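Local coordinates for protein polyhedrin (Antheraea mylitta cypovirus 4, PDB 5A9C) that builds the crystalline matrix of cypovirus polyhedra, the occlusion bodies that embed virus particles and probably protect them outside the insect host, at residues A30-D35 and G130-A135; I180-N183 and D187-D190; I197-I200 and I206-S209; G49-F54 and I200-L205. One frame throughout, in Å; residues are numbered along the deposited sequence.

Contact 1 (A30-D35 and G130-A135)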
loop_
_atom_site.group_PDB
_atom_site.type_symbol
_atom_site.label_atom_id
_atom_site.label_comp_id
_atom_site.label_asym_id
_atom_site.label_seq_id
_atom_site.Cartn_x
_atom_site.Cartn_y
_atom_site.Cartn_z
ATOM N N ALA A 30 22.564 10.848 13.570
ATOM C CA ALA A 30 21.140 11.173 13.491
ATOM C C ALA A 30 20.275 10.026 12.949
ATOM O O ALA A 30 19.154 9.822 13.411
ATOM C CB ALA A 30 20.922 12.449 12.679
ATOM N N PRO A 31 20.786 9.275 11.960
ATOM C CA PRO A 31 19.977 8.176 11.420
ATOM C C PRO A 31 19.680 7.061 12.429
ATOM O O PRO A 31 18.843 6.205 12.141
ATOM C CB PRO A 31 20.844 7.637 10.277
ATOM C CG PRO A 31 21.676 8.805 9.861
ATOM C CD PRO A 31 21.984 9.526 11.139
ATOM N N TYR A 32 20.343 7.066 13.580
ATOM C CA TYR A 32 20.145 6.005 14.565
ATOM C C TYR A 32 19.087 6.350 15.608
ATOM O O TYR A 32 18.745 5.518 16.446
ATOM C CB TYR A 32 21.467 5.624 15.239
ATOM C CG TYR A 32 22.466 5.008 14.287
ATOM C CD1 TYR A 32 22.433 3.651 13.998
ATOM C CD2 TYR A 32 23.438 5.786 13.673
ATOM C CE1 TYR A 32 23.343 3.085 13.127
ATOM C CE2 TYR A 32 24.351 5.231 12.802
ATOM C CZ TYR A 32 24.299 3.881 12.531
ATOM O OH TYR A 32 25.206 3.324 11.664
ATOM N N VAL A 33 18.569 7.573 15.555
ATOM C CA VAL A 33 17.452 7.962 16.410
ATOM C C VAL A 33 16.195 7.199 15.988
ATOM O O VAL A 33 16.013 6.895 14.811
ATOM C CB VAL A 33 17.214 9.488 16.371
ATOM C CG1 VAL A 33 15.989 9.870 17.189
ATOM C CG2 VAL A 33 18.443 10.220 16.888
ATOM N N GLN A 34 15.333 6.889 16.952
ATOM C CA GLN A 34 14.220 5.961 16.728
ATOM C C GLN A 34 13.229 6.342 15.621
ATOM O O GLN A 34 12.645 5.465 14.986
ATOM C CB GLN A 34 13.481 5.684 18.039
ATOM C CG GLN A 34 14.284 4.837 19.014
ATOM C CD GLN A 34 13.620 4.720 20.368
ATOM O OE1 GLN A 34 12.476 5.138 20.550
ATOM N NE2 GLN A 34 14.337 4.152 21.332
ATOM N N ASP A 35 13.033 7.635 15.389
ATOM C CA ASP A 35 12.124 8.062 14.330
ATOM C C ASP A 35 12.884 8.604 13.126
ATOM O O ASP A 35 12.337 9.361 12.321
ATOM C CB ASP A 35 11.127 9.103 14.846
ATOM C CG ASP A 35 11.770 10.449 15.105
ATOM O OD1 ASP A 35 12.944 10.479 15.533
ATOM O OD2 ASP A 35 11.097 11.479 14.876
ATOM N N GLY A 130 29.974 1.614 4.084
ATOM C CA GLY A 130 30.033 2.543 5.197
ATOM C C GLY A 130 29.260 1.979 6.370
ATOM O O GLY A 130 28.581 0.962 6.232
ATOM N N HIS A 131 29.348 2.623 7.529
ATOM C CA HIS A 131 28.633 2.114 8.696
ATOM C C HIS A 131 27.120 2.238 8.501
ATOM O O HIS A 131 26.344 1.485 9.085
ATOM C CB HIS A 131 29.106 2.797 9.989
ATOM C CG HIS A 131 28.774 4.256 10.071
ATOM N ND1 HIS A 131 27.577 4.721 10.573
ATOM C CD2 HIS A 131 29.490 5.355 9.731
ATOM C CE1 HIS A 131 27.567 6.042 10.531
ATOM N NE2 HIS A 131 28.716 6.451 10.022
ATOM N N LEU A 132 26.712 3.175 7.651
ATOM C CA LEU A 132 25.296 3.437 7.414
ATOM C C LEU A 132 24.730 2.724 6.190
ATOM O O LEU A 132 23.519 2.727 5.978
ATOM C CB LEU A 132 25.059 4.943 7.264
ATOM C CG LEU A 132 24.992 5.777 8.547
ATOM C CD1 LEU A 132 25.078 7.259 8.229
ATOM C CD2 LEU A 132 23.720 5.463 9.325
ATOM N N SER A 133 25.590 2.111 5.383
ATOM C CA SER A 133 25.155 1.673 4.059
ATOM C C SER A 133 25.630 0.288 3.629
ATOM O O SER A 133 26.753 -0.118 3.924
ATOM C CB SER A 133 25.592 2.697 3.008
ATOM O OG SER A 133 25.038 3.973 3.264
ATOM N N ARG A 134 24.753 -0.423 2.921
ATOM C CA ARG A 134 25.117 -1.649 2.218
ATOM C C ARG A 134 24.586 -1.576 0.786
ATOM O O ARG A 134 23.615 -0.873 0.513
ATOM C CB ARG A 134 24.528 -2.879 2.915
ATOM C CG ARG A 134 24.898 -3.031 4.378
ATOM C CD ARG A 134 26.369 -3.335 4.554
ATOM N NE ARG A 134 26.660 -3.814 5.900
ATOM C CZ ARG A 134 26.936 -3.027 6.936
ATOM N NH1 ARG A 134 26.955 -1.706 6.791
ATOM N NH2 ARG A 134 27.190 -3.565 8.123
ATOM N N ALA A 135 25.220 -2.298 -0.132
ATOM C CA ALA A 135 24.732 -2.347 -1.505
ATOM C C ALA A 135 24.999 -3.711 -2.126
ATOM O O ALA A 135 25.985 -4.371 -1.802
ATOM C CB ALA A 135 25.360 -1.240 -2.341
#

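Contact 2 (I180-N183 and D187-D190)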
loop_
_atom_site.group_PDB
_atom_site.type_symbol
_atom_site.label_atom_id
_atom_site.label_comp_id
_atom_site.label_asym_id
_atom_site.label_seq_id
_atom_site.Cartn_x
_atom_site.Cartn_y
_atom_site.Cartn_z
ATOM N N ILE A 180 12.831 7.744 -10.590
ATOM C CA ILE A 180 13.696 8.696 -11.267
ATOM C C ILE A 180 14.382 8.052 -12.463
ATOM O O ILE A 180 14.951 6.965 -12.354
ATOM C CB ILE A 180 14.756 9.250 -10.305
ATOM C CG1 ILE A 180 14.079 9.769 -9.036
ATOM C CG2 ILE A 180 15.577 10.346 -10.979
ATOM C CD1 ILE A 180 15.035 10.228 -7.984
ATOM N N GLU A 181 14.313 8.731 -13.603
ATOM C CA GLU A 181 14.954 8.260 -14.823
ATOM C C GLU A 181 16.276 8.984 -15.044
ATOM O O GLU A 181 16.349 10.206 -14.933
ATOM C CB GLU A 181 14.030 8.469 -16.026
ATOM C CG GLU A 181 12.735 7.670 -15.957
ATOM C CD GLU A 181 11.812 7.954 -17.128
ATOM O OE1 GLU A 181 11.911 9.052 -17.712
ATOM O OE2 GLU A 181 10.988 7.076 -17.463
ATOM N N PHE A 182 17.321 8.220 -15.347
ATOM C CA PHE A 182 18.636 8.782 -15.623
ATOM C C PHE A 182 19.067 8.441 -17.043
ATOM O O PHE A 182 18.854 7.321 -17.511
ATOM C CB PHE A 182 19.669 8.240 -14.634
ATOM C CG PHE A 182 19.349 8.535 -13.196
ATOM C CD1 PHE A 182 18.590 7.651 -12.445
ATOM C CD2 PHE A 182 19.817 9.690 -12.591
ATOM C CE1 PHE A 182 18.301 7.917 -11.120
ATOM C CE2 PHE A 182 19.528 9.962 -11.269
ATOM C CZ PHE A 182 18.771 9.074 -10.531
ATOM N N ASN A 183 19.678 9.405 -17.724
ATOM C CA ASN A 183 20.159 9.188 -19.086
ATOM C C ASN A 183 21.436 8.353 -19.129
ATOM O O ASN A 183 21.618 7.531 -20.022
ATOM C CB ASN A 183 20.386 10.525 -19.799
ATOM C CG ASN A 183 19.111 11.333 -19.947
ATOM O OD1 ASN A 183 18.017 10.776 -20.035
ATOM N ND2 ASN A 183 19.246 12.654 -19.972
ATOM N N ASP A 187 24.961 10.398 -14.309
ATOM C CA ASP A 187 23.838 11.033 -13.630
ATOM C C ASP A 187 23.439 10.258 -12.375
ATOM O O ASP A 187 23.140 10.850 -11.335
ATOM C CB ASP A 187 22.639 11.154 -14.572
ATOM C CG ASP A 187 22.893 12.113 -15.720
ATOM O OD1 ASP A 187 23.646 13.088 -15.526
ATOM O OD2 ASP A 187 22.336 11.890 -16.815
ATOM N N VAL A 188 23.433 8.934 -12.479
ATOM C CA VAL A 188 23.129 8.091 -11.330
ATOM C C VAL A 188 24.158 8.330 -10.237
ATOM O O VAL A 188 23.814 8.520 -9.074
ATOM C CB VAL A 188 23.147 6.596 -11.698
ATOM C CG1 VAL A 188 22.922 5.746 -10.455
ATOM C CG2 VAL A 188 22.096 6.295 -12.753
ATOM N N ILE A 189 25.428 8.329 -10.627
ATOM C CA ILE A 189 26.527 8.460 -9.677
ATOM C C ILE A 189 26.476 9.772 -8.892
ATOM O O ILE A 189 26.611 9.775 -7.666
ATOM C CB ILE A 189 27.887 8.313 -10.383
ATOM C CG1 ILE A 189 28.022 6.901 -10.963
ATOM C CG2 ILE A 189 29.026 8.617 -9.421
ATOM C CD1 ILE A 189 29.182 6.733 -11.922
ATOM N N ASP A 190 26.275 10.886 -9.587
ATOM C CA ASP A 190 26.242 12.177 -8.906
ATOM C C ASP A 190 24.981 12.304 -8.059
ATOM O O ASP A 190 24.989 12.943 -7.010
ATOM C CB ASP A 190 26.364 13.340 -9.894
ATOM C CG ASP A 190 26.862 14.614 -9.231
ATOM O OD1 ASP A 190 28.045 14.653 -8.833
ATOM O OD2 ASP A 190 26.071 15.568 -9.090
HETATM O O HOH W 1 19.326 12.002 -16.432
#

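Contact 3 (I197-I200 and I206-S209)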
loop_
_atom_site.group_PDB
_atom_site.type_symbol
_atom_site.label_atom_id
_atom_site.label_comp_id
_atom_site.label_asym_id
_atom_site.label_seq_id
_atom_site.Cartn_x
_atom_site.Cartn_y
_atom_site.Cartn_z
ATOM N N ILE A 197 23.878 8.192 -0.490
ATOM C CA ILE A 197 23.453 6.795 -0.499
ATOM C C ILE A 197 24.475 5.920 -1.217
ATOM O O ILE A 197 25.157 6.372 -2.132
ATOM C CB ILE A 197 22.082 6.616 -1.179
ATOM C CG1 ILE A 197 22.102 7.229 -2.579
ATOM C CG2 ILE A 197 20.967 7.213 -0.316
ATOM C CD1 ILE A 197 20.814 7.042 -3.352
ATOM N N ALA A 198 24.577 4.664 -0.802
ATOM C CA ALA A 198 25.523 3.745 -1.416
ATOM C C ALA A 198 25.191 3.506 -2.882
ATOM O O ALA A 198 24.022 3.403 -3.255
ATOM C CB ALA A 198 25.545 2.425 -0.665
ATOM N N TYR A 199 26.229 3.431 -3.709
ATOM C CA TYR A 199 26.077 3.015 -5.098
ATOM C C TYR A 199 27.344 2.308 -5.564
ATOM O O TYR A 199 28.446 2.647 -5.140
ATOM C CB TYR A 199 25.749 4.201 -6.016
ATOM C CG TYR A 199 25.655 3.809 -7.475
ATOM C CD1 TYR A 199 24.577 3.069 -7.949
ATOM C CD2 TYR A 199 26.651 4.167 -8.377
ATOM C CE1 TYR A 199 24.496 2.701 -9.287
ATOM C CE2 TYR A 199 26.576 3.803 -9.708
ATOM C CZ TYR A 199 25.501 3.071 -10.158
ATOM O OH TYR A 199 25.438 2.709 -11.490
ATOM N N ILE A 200 27.173 1.315 -6.429
ATOM C CA ILE A 200 28.295 0.562 -6.981
ATOM C C ILE A 200 28.350 0.820 -8.478
ATOM O O ILE A 200 27.407 0.487 -9.199
ATOM C CB ILE A 200 28.116 -0.949 -6.748
ATOM C CG1 ILE A 200 27.769 -1.222 -5.284
ATOM C CG2 ILE A 200 29.368 -1.721 -7.181
ATOM C CD1 ILE A 200 27.443 -2.670 -4.998
ATOM N N ILE A 206 32.701 1.053 -5.080
ATOM C CA ILE A 206 31.778 1.796 -4.235
ATOM C C ILE A 206 32.095 3.281 -4.369
ATOM O O ILE A 206 33.119 3.754 -3.874
ATOM C CB ILE A 206 31.888 1.354 -2.767
ATOM C CG1 ILE A 206 31.572 -0.141 -2.646
ATOM C CG2 ILE A 206 30.961 2.183 -1.889
ATOM C CD1 ILE A 206 31.804 -0.707 -1.267
ATOM N N VAL A 207 31.213 4.010 -5.046
ATOM C CA VAL A 207 31.489 5.394 -5.420
ATOM C C VAL A 207 30.604 6.408 -4.700
ATOM O O VAL A 207 30.711 7.611 -4.935
ATOM C CB VAL A 207 31.366 5.595 -6.941
ATOM C CG1 VAL A 207 32.440 4.791 -7.666
ATOM C CG2 VAL A 207 29.980 5.192 -7.419
ATOM N N ALA A 208 29.729 5.919 -3.829
ATOM C CA ALA A 208 28.904 6.791 -3.003
ATOM C C ALA A 208 28.613 6.127 -1.664
ATOM O O ALA A 208 28.583 4.901 -1.560
ATOM C CB ALA A 208 27.608 7.153 -3.723
ATOM N N SER A 209 28.404 6.943 -0.638
ATOM C CA SER A 209 28.202 6.426 0.707
ATOM C C SER A 209 27.384 7.405 1.535
ATOM O O SER A 209 27.332 8.594 1.230
ATOM C CB SER A 209 29.555 6.177 1.382
ATOM O OG SER A 209 29.394 5.765 2.727
#

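Contact 4 (G49-F54 and I200-L205)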
loop_
_atom_site.group_PDB
_atom_site.type_symbol
_atom_site.label_atom_id
_atom_site.label_comp_id
_atom_site.label_asym_id
_atom_site.label_seq_id
_atom_site.Cartn_x
_atom_site.Cartn_y
_atom_site.Cartn_z
ATOM N N GLY A 49 22.071 1.819 -21.504
ATOM C CA GLY A 49 22.990 2.611 -20.708
ATOM C C GLY A 49 22.231 3.509 -19.749
ATOM O O GLY A 49 22.817 4.130 -18.860
ATOM N N ARG A 50 20.916 3.573 -19.936
ATOM C CA ARG A 50 20.049 4.348 -19.059
ATOM C C ARG A 50 19.756 3.567 -17.783
ATOM O O ARG A 50 19.917 2.349 -17.741
ATOM C CB ARG A 50 18.734 4.683 -19.767
ATOM C CG ARG A 50 18.910 5.386 -21.101
ATOM C CD ARG A 50 17.569 5.793 -21.688
ATOM N NE ARG A 50 17.577 7.193 -22.099
ATOM C CZ ARG A 50 17.159 8.197 -21.338
ATOM N NH1 ARG A 50 16.686 7.960 -20.121
ATOM N NH2 ARG A 50 17.209 9.442 -21.795
ATOM N N TYR A 51 19.331 4.285 -16.748
ATOM C CA TYR A 51 18.958 3.685 -15.472
ATOM C C TYR A 51 17.609 4.224 -15.022
ATOM O O TYR A 51 17.213 5.329 -15.396
ATOM C CB TYR A 51 19.991 4.019 -14.390
ATOM C CG TYR A 51 21.290 3.242 -14.460
ATOM C CD1 TYR A 51 22.239 3.521 -15.437
ATOM C CD2 TYR A 51 21.575 2.246 -13.532
ATOM C CE1 TYR A 51 23.432 2.819 -15.495
ATOM C CE2 TYR A 51 22.770 1.541 -13.581
ATOM C CZ TYR A 51 23.691 1.829 -14.565
ATOM O OH TYR A 51 24.876 1.129 -14.619
ATOM N N LYS A 52 16.905 3.441 -14.215
ATOM C CA LYS A 52 15.716 3.933 -13.534
ATOM C C LYS A 52 15.813 3.597 -12.054
ATOM O O LYS A 52 16.124 2.465 -11.685
ATOM C CB LYS A 52 14.436 3.349 -14.135
ATOM C CG LYS A 52 13.171 3.936 -13.522
ATOM C CD LYS A 52 11.970 3.820 -14.449
ATOM C CE LYS A 52 11.531 2.381 -14.643
ATOM N NZ LYS A 52 10.349 2.290 -15.556
ATOM N N ALA A 53 15.556 4.587 -11.210
ATOM C CA ALA A 53 15.701 4.404 -9.774
ATOM C C ALA A 53 14.355 4.415 -9.062
ATOM O O ALA A 53 13.511 5.273 -9.316
ATOM C CB ALA A 53 16.617 5.478 -9.194
ATOM N N PHE A 54 14.159 3.436 -8.186
ATOM C CA PHE A 54 13.021 3.424 -7.278
ATOM C C PHE A 54 13.528 3.776 -5.886
ATOM O O PHE A 54 14.147 2.953 -5.208
ATOM C CB PHE A 54 12.331 2.060 -7.293
ATOM C CG PHE A 54 11.854 1.647 -8.656
ATOM C CD1 PHE A 54 12.713 1.020 -9.544
ATOM C CD2 PHE A 54 10.558 1.918 -9.064
ATOM C CE1 PHE A 54 12.283 0.653 -10.805
ATOM C CE2 PHE A 54 10.124 1.553 -10.323
ATOM C CZ PHE A 54 10.986 0.921 -11.194
ATOM N N ILE A 200 27.173 1.315 -6.429
ATOM C CA ILE A 200 28.295 0.562 -6.981
ATOM C C ILE A 200 28.350 0.820 -8.478
ATOM O O ILE A 200 27.407 0.487 -9.199
ATOM C CB ILE A 200 28.116 -0.949 -6.748
ATOM C CG1 ILE A 200 27.769 -1.222 -5.284
ATOM C CG2 ILE A 200 29.368 -1.721 -7.181
ATOM C CD1 ILE A 200 27.443 -2.670 -4.998
ATOM N N ASP A 201 29.436 1.428 -8.949
ATOM C CA ASP A 201 29.527 1.773 -10.363
ATOM C C ASP A 201 29.780 0.538 -11.227
ATOM O O ASP A 201 29.959 -0.563 -10.712
ATOM C CB ASP A 201 30.548 2.895 -10.628
ATOM C CG ASP A 201 31.997 2.419 -10.594
ATOM O OD1 ASP A 201 32.255 1.197 -10.595
ATOM O OD2 ASP A 201 32.890 3.295 -10.588
ATOM N N GLN A 202 29.785 0.728 -12.541
ATOM C CA GLN A 202 29.848 -0.398 -13.470
ATOM C C GLN A 202 31.159 -1.182 -13.413
ATOM O O GLN A 202 31.245 -2.291 -13.943
ATOM C CB GLN A 202 29.535 0.066 -14.896
ATOM C CG GLN A 202 28.088 0.509 -15.065
ATOM C CD GLN A 202 27.794 1.079 -16.441
ATOM O OE1 GLN A 202 28.637 1.045 -17.338
ATOM N NE2 GLN A 202 26.588 1.605 -16.611
ATOM N N ALA A 203 32.170 -0.611 -12.762
ATOM C CA ALA A 203 33.440 -1.301 -12.564
ATOM C C ALA A 203 33.464 -2.037 -11.227
ATOM O O ALA A 203 34.443 -2.699 -10.890
ATOM C CB ALA A 203 34.604 -0.319 -12.654
ATOM N N GLY A 204 32.379 -1.914 -10.469
ATOM C CA GLY A 204 32.251 -2.611 -9.202
ATOM C C GLY A 204 32.752 -1.815 -8.013
ATOM O O GLY A 204 32.815 -2.328 -6.897
ATOM N N LEU A 205 33.109 -0.557 -8.245
ATOM C CA LEU A 205 33.629 0.284 -7.175
ATOM C C LEU A 205 32.508 0.948 -6.388
ATOM O O LEU A 205 31.492 1.354 -6.951
ATOM C CB LEU A 205 34.576 1.352 -7.731
ATOM C CG LEU A 205 35.888 0.837 -8.325
ATOM C CD1 LEU A 205 36.709 1.977 -8.917
ATOM C CD2 LEU A 205 36.686 0.087 -7.270
#

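Contact 1 (A30-D35 and G130-A135)
Leu132 fills the angle between Pro31 and Tyr32 with one methyl, CD2, and this is where the contact is tightest. Leu132 CD2 lies 3.7 Å from Pro31 CB, the two side chains crossing at roughly a right angle, and 3.5 Å from Tyr32 CE2, against which it comes obliquely. Leu132 CD1 stands farther off, 4.1 Å from Pro31 CG. Pro31 and Leu132 are both buried. The packing joins the 3-10 turn 30-32, which follows the N-terminal helix 15-29, to the loop that leads into strand 133-139 of the six-stranded antiparallel sheet; Asp211 holds that loop by accepting from the backbone N of His131 and of Leu132. Toward solvent the contact thins to a polar pair. Tyr32 OH and His131 ND1 are hydrogen-bonded at 3.0 Å, each lying at the edge of the other's ring and near its plane. His131 CG sits between its backbone N and carbonyl carbon (chi1 66°), setting the ring beside Tyr32; chi2 (88°) turns ND1 to its OH, while NE2 bonds weakly to Asn28 OD1. On the turn, Pro31 also packs on Arg111 of the second subunit, whose Arg114 NH2 donates to Ala30 O.

Contact 2 (I180-N183 and D187-D190)
Phe182 and Val188 meet where strand 176-182, the outermost strand of the six-stranded antiparallel sheet within this chain, hands over to helix 185-195, a tight strand-to-helix connection that folds the first turns of the helix back on the strand end. The helix backbone lies over the phenylalanine: Val188 CA sits above one face of the ring, 4.2 Å from its centroid and 21° off the normal, offset toward the rim, in a CH-pi contact. Val188 CG2, which is anti to its carbonyl carbon, lies over the same face at the CG end of the ring, 3.6 Å from Phe182 CG. Beside it, Phe182 CD2 touches Asp187 CB at 3.7 Å. The ring is gripped further by Tyr191, one helical turn on, which meets it edge-to-face, and by Ala53 of the neighbouring strand 51-58. Beyond this apolar part, nearer the surface, the two segments share no direct hydrogen bond, and the polar link passes through water. Asp187 OD2 takes a weak bond from Thr184 OG1 in the connection itself. The bridging water accepts from Asn183 N at 2.9 Å and donates to Asp187 OD2 at 3.0 Å.

Contact 3 (I197-I200 and I206-S209)
Residues 197-200 and 206-209 run antiparallel as the arms of a short, weakly bonded beta hairpin, fastened by one hydrogen bond from Val207 N to Tyr199 O (3.1 Å, N-H...O angle 160°). Nearer the turn Ile200 and Ile206 form a non-hydrogen-bonded pair with CA atoms 4.6 Å apart. The bonding is loose farther along, and Val207 itself departs from the extended form, with psi close to 1°. Weaker backbone contacts take up part of the join: Ala198 CA points its hydrogen almost straight at Ala208 O, 3.3 Å away, and Ile206 CA leans on Tyr199 O, so that this carbonyl is met by two neighbouring residues. Tyr199 and Ala208 turn to the same side of the hairpin, the side covered by helix 185-195, where Ala192 packs on both of them. The tyrosine ring is wedged there against Val188 and Ile189 and meets Phe43 of strand 38-45 edge-to-face, while its OH is hydrogen-bonded to Glu185 OE2. Away from this helix, Ala198 and Ile200 lie on Ala135 of strand 133-139, so the hairpin packs against both the helix and the main sheet. Ala198 is also held by polar bonds, its N to Asn87 OD1 and its O to Ser85 OG. Across the hairpin Tyr199 and Val207 lie side by side and point the same way. With CG anti to the backbone N (chi1 177°), the tyrosine ring extends along the valine, and Val207 CG2 touches Tyr199 CD2 at the ring edge, 3.6 Å away.

Contact 4 (G49-F54 and I200-L205)
One residue pair, Tyr51 and Gln202, some 150 positions apart in the sequence, makes the whole direct contact, and its core is a single short hydrogen bond: Gln202 NE2 donates to Tyr51 OH at 2.7 Å. It ties strand 51-58 of the six-stranded sheet to the tip of the hairpin formed by strands 199-200 and 206-208. The bond is nearly straight, 163° at the hydrogen, and flat on both sides, for the phenolic oxygen lies close to the amide plane and the amide nitrogen sits at the ring edge, near the ring plane. Ring and amide are only 22° apart, nearly coplanar. The glutamine is extended beyond CG, and this straight reach carries its amide from the exposed hairpin tip to the buried tyrosine; Gln202 CG comes within 3.3 Å of Tyr51 OH on the way. Tyr51 is steadied from the helix side by Val188 and Glu185, and Gln45 of strand 38-45 packs on both Tyr51 and Gln202. The tip that presents Gln202 is a type I turn, Asp201 to Gly204, followed by a G1 beta bulge: Gly204 N bonds to Asp201 O, Asp201 N bonds to Leu205 O at 2.9 Å, and Gly204 has the positive phi (91°) of the bulge position. An Asx turn braces the same loop from within. Asp201 OD1 accepts from Ala203 N at 2.8 Å and from Leu205 N at 3.1 Å, the two donors arriving from opposite faces of the carboxylate plane.

Overall arrangement
From the N terminus, the chain leaves helix 15-29 through the turn of contact 1, whose loop closes only at the start of strand 133-139. Strand 51-58 opens contact 4 inside that loop, and because its partner at 200-205 lies beyond 135, contacts 1 and 4 cross. Contact 2 opens and closes within the span of contact 4, as strand 176-182, paired with 51-58 by backbone bonds, passes into helix 185-195. Contact 3 follows directly: it closes the hairpin whose tip belongs to contact 4, the two sharing Ile200. Tyr199 packs on Val188 and Ile189 of contact 2, whereas Ala198 and Ile200 reach Ser133 and Ala135 of contact 1, joining helix, hairpin and sheet.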